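PDB 6FN6: fatty acid synthase 1, isoform A from Drosophila melanogaster, which probably makes long-chain saturated fatty acids from acetyl-CoA and malonyl-CoA with NADPH, here represented by its dehydratase, enoylreductase and ketoreductase modifying region. Local coordinates for residues E709-H714 against H731-F736. Sequence-based numbering, arbitrary orientation.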
ATOM      1  N   GLU A 709      21.579 -14.918  -6.568  1.00 71.47           N
ATOM      2  CA  GLU A 709      20.235 -14.357  -6.494  1.00 64.48           C
ATOM      3  C   GLU A 709      19.886 -13.616  -7.778  1.00 61.48           C
ATOM      4  O   GLU A 709      20.764 -13.315  -8.590  1.00 59.11           O
ATOM      5  CB  GLU A 709      20.106 -13.410  -5.299  1.00 60.65           C
ATOM      6  CG  GLU A 709      20.141 -14.103  -3.947  1.00 60.12           C
ATOM      7  CD  GLU A 709      19.798 -13.169  -2.799  1.00 57.05           C
ATOM      8  OE1 GLU A 709      20.246 -12.003  -2.821  1.00 55.88           O
ATOM      9  OE2 GLU A 709      19.081 -13.602  -1.872  1.00 56.11           O
ATOM     10  N   LYS A 710      18.597 -13.337  -7.957  1.00 66.33           N
ATOM     11  CA  LYS A 710      18.115 -12.580  -9.106  1.00 66.17           C
ATOM     12  C   LYS A 710      17.733 -11.166  -8.678  1.00 57.73           C
ATOM     13  O   LYS A 710      16.999 -10.988  -7.706  1.00 56.94           O
ATOM     14  CB  LYS A 710      16.910 -13.271  -9.749  1.00 71.26           C
ATOM     15  CG  LYS A 710      17.135 -14.724 -10.142  1.00 76.87           C
ATOM     16  CD  LYS A 710      15.827 -15.378 -10.568  1.00 79.01           C
ATOM     17  CE  LYS A 710      16.026 -16.819 -11.001  1.00 85.09           C
ATOM     18  NZ  LYS A 710      14.727 -17.500 -11.261  1.00 89.00           N
ATOM     19  N   ILE A 711      18.227 -10.163  -9.396  1.00 52.56           N
ATOM     20  CA  ILE A 711      17.888  -8.778  -9.072  1.00 50.83           C
ATOM     21  C   ILE A 711      17.376  -8.032 -10.300  1.00 50.33           C
ATOM     22  O   ILE A 711      17.925  -8.155 -11.396  1.00 51.43           O
ATOM     23  CB  ILE A 711      19.093  -8.040  -8.462  1.00 50.83           C
ATOM     24  CG1 ILE A 711      18.666  -6.651  -7.979  1.00 49.01           C
ATOM     25  CG2 ILE A 711      20.217  -7.907  -9.486  1.00 52.08           C
ATOM     26  CD1 ILE A 711      19.647  -6.003  -7.019  1.00 48.84           C
ATOM     27  N   LEU A 712      16.332  -7.238 -10.092  1.00 49.14           N
ATOM     28  CA  LEU A 712      15.772  -6.398 -11.144  1.00 49.62           C
ATOM     29  C   LEU A 712      16.240  -4.964 -10.954  1.00 48.18           C
ATOM     30  O   LEU A 712      15.805  -4.283 -10.025  1.00 46.88           O
ATOM     31  CB  LEU A 712      14.242  -6.461 -11.134  1.00 49.37           C
ATOM     32  CG  LEU A 712      13.520  -5.520 -12.106  1.00 46.88           C
ATOM     33  CD1 LEU A 712      13.908  -5.819 -13.545  1.00 48.24           C
ATOM     34  CD2 LEU A 712      12.012  -5.612 -11.927  1.00 46.12           C
ATOM     35  N   ILE A 713      17.137  -4.522 -11.831  1.00 53.50           N
ATOM     36  CA  ILE A 713      17.655  -3.158 -11.790  1.00 50.02           C
ATOM     37  C   ILE A 713      16.958  -2.314 -12.848  1.00 50.14           C
ATOM     38  O   ILE A 713      17.251  -2.434 -14.039  1.00 49.70           O
ATOM     39  CB  ILE A 713      19.183  -3.110 -12.014  1.00 52.08           C
ATOM     40  CG1 ILE A 713      19.903  -4.189 -11.200  1.00 55.82           C
ATOM     41  CG2 ILE A 713      19.720  -1.724 -11.693  1.00 49.68           C
ATOM     42  CD1 ILE A 713      19.858  -3.980  -9.713  1.00 56.62           C
ATOM     43  N   HIS A 714      16.038  -1.461 -12.417  1.00 45.33           N
ATOM     44  CA  HIS A 714      15.367  -0.553 -13.337  1.00 44.96           C
ATOM     45  C   HIS A 714      16.316   0.566 -13.757  1.00 45.00           C
ATOM     46  O   HIS A 714      17.300   0.847 -13.071  1.00 44.86           O
ATOM     47  CB  HIS A 714      14.109   0.035 -12.698  1.00 43.52           C
ATOM     48  CG  HIS A 714      12.912  -0.862 -12.780  1.00 43.67           C
ATOM     49  ND1 HIS A 714      12.628  -1.624 -13.893  1.00 44.86           N
ATOM     50  CD2 HIS A 714      11.926  -1.116 -11.889  1.00 42.88           C
ATOM     51  CE1 HIS A 714      11.518  -2.307 -13.684  1.00 44.75           C
ATOM     52  NE2 HIS A 714      11.072  -2.017 -12.475  1.00 43.56           N
ATOM     53  N   HIS A 731      29.135  -9.381  -7.925  1.00 62.67           N
ATOM     54  CA  HIS A 731      28.821 -10.253  -6.798  1.00 67.96           C
ATOM     55  C   HIS A 731      28.237 -11.588  -7.267  1.00 69.54           C
ATOM     56  O   HIS A 731      28.098 -12.525  -6.476  1.00 64.55           O
ATOM     57  CB  HIS A 731      27.854  -9.554  -5.841  1.00 67.50           C
ATOM     58  CG  HIS A 731      28.531  -8.638  -4.868  1.00 66.25           C
ATOM     59  ND1 HIS A 731      28.419  -8.790  -3.502  1.00 64.35           N
ATOM     60  CD2 HIS A 731      29.336  -7.567  -5.062  1.00 63.80           C
ATOM     61  CE1 HIS A 731      29.120  -7.848  -2.898  1.00 63.62           C
ATOM     62  NE2 HIS A 731      29.687  -7.093  -3.821  1.00 63.01           N
ATOM     63  N   GLY A 732      27.890 -11.668  -8.549  1.00 69.40           N
ATOM     64  CA  GLY A 732      27.474 -12.921  -9.154  1.00 67.80           C
ATOM     65  C   GLY A 732      25.977 -13.139  -9.252  1.00 63.51           C
ATOM     66  O   GLY A 732      25.523 -14.267  -9.436  1.00 65.16           O
ATOM     67  N   LEU A 733      25.200 -12.072  -9.119  1.00 62.46           N
ATOM     68  CA  LEU A 733      23.751 -12.180  -9.240  1.00 59.89           C
ATOM     69  C   LEU A 733      23.312 -12.259 -10.697  1.00 60.32           C
ATOM     70  O   LEU A 733      24.012 -11.795 -11.597  1.00 60.83           O
ATOM     71  CB  LEU A 733      23.055 -10.996  -8.566  1.00 57.53           C
ATOM     72  CG  LEU A 733      22.924 -11.038  -7.042  1.00 56.92           C
ATOM     73  CD1 LEU A 733      24.278 -10.915  -6.360  1.00 58.04           C
ATOM     74  CD2 LEU A 733      21.975  -9.948  -6.567  1.00 54.66           C
ATOM     75  N   THR A 734      22.154 -12.872 -10.921  1.00 60.47           N
ATOM     76  CA  THR A 734      21.490 -12.805 -12.214  1.00 59.88           C
ATOM     77  C   THR A 734      20.759 -11.468 -12.297  1.00 58.50           C
ATOM     78  O   THR A 734      19.992 -11.111 -11.400  1.00 57.27           O
ATOM     79  CB  THR A 734      20.515 -13.978 -12.417  1.00 60.31           C
ATOM     80  OG1 THR A 734      21.253 -15.204 -12.519  1.00 62.23           O
ATOM     81  CG2 THR A 734      19.675 -13.786 -13.678  1.00 59.87           C
ATOM     82  N   VAL A 735      21.011 -10.725 -13.369  1.00 57.71           N
ATOM     83  CA  VAL A 735      20.495  -9.373 -13.489  1.00 55.97           C
ATOM     84  C   VAL A 735      19.424  -9.250 -14.568  1.00 55.68           C
ATOM     85  O   VAL A 735      19.599  -9.699 -15.700  1.00 57.11           O
ATOM     86  CB  VAL A 735      21.650  -8.383 -13.753  1.00 56.25           C
ATOM     87  CG1 VAL A 735      21.119  -6.996 -14.060  1.00 54.67           C
ATOM     88  CG2 VAL A 735      22.583  -8.328 -12.559  1.00 56.31           C
ATOM     89  N   PHE A 736      18.308  -8.636 -14.184  1.00 53.94           N
ATOM     90  CA  PHE A 736      17.297  -8.178 -15.126  1.00 53.46           C
ATOM     91  C   PHE A 736      17.320  -6.647 -15.132  1.00 52.16           C
ATOM     92  O   PHE A 736      17.563  -6.027 -14.098  1.00 51.03           O
ATOM     93  CB  PHE A 736      15.911  -8.699 -14.743  1.00 52.68           C
ATOM     94  CG  PHE A 736      15.771 -10.192 -14.862  1.00 54.00           C
ATOM     95  CD1 PHE A 736      15.350 -10.768 -16.049  1.00 56.80           C
ATOM     96  CD2 PHE A 736      16.063 -11.019 -13.788  1.00 55.14           C
ATOM     97  CE1 PHE A 736      15.222 -12.145 -16.164  1.00 58.86           C
ATOM     98  CE2 PHE A 736      15.937 -12.394 -13.897  1.00 57.79           C
ATOM     99  CZ  PHE A 736      15.517 -12.956 -15.086  1.00 58.52           C
TER
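Strands 710-713 and 734-739 are neighbours in a parallel sheet, joined by helix 719-731 as a beta-alpha-beta unit. The sheet, with a GxGxxG-type pattern (Gly-716, Gly-718, Gly-721) after strand 710-713, is consistent with the Rossmann-type nucleotide-binding part of the enoylreductase. Four backbone hydrogen bonds zip the strands together. Thr-734 N donates to Glu-709 O at 2.7 Å, and Ile-711 N to Thr-734 O. Phe-736 N then reaches Ile-711 O in a nearly straight bond (178°), and Ile-713 N donates to Phe-736 O.

Ile-711 and Val-735 share the face under the helix. The side chains lie side by side, pointing the same way, with Ile-711 CG2 3.9 Å from Val-735 CG2. Leu-733 CD2 also packs 3.9 Å from Ile-711 CB. Leu-733 CG lies beside its own backbone N (chi1 -79°), which brings the branch up to Glu-709 and Ile-711. An alanine in place of Leu-733 would probably leave Ile-711 CB without this apolar neighbour and open a gap beside Glu-709. Val-735 also touches Ala-728 and Leu-729 of the helix.

Leu-712 and Phe-736 occupy the other face, their side chains crossing at about a right angle. Leu-712 CD1 rests 3.7 Å from Phe-736 CB. Lys-710 CB lies at the edge of the Phe-736 ring. Backbone bonds from Lys-710 and Leu-712 to strand 781-786 place strand 710-713 inside the sheet. Regular backbone pairing thus fixes the register, while apolar packing backs it on both faces, beside the more exposed Lys-710 and Thr-734 on one.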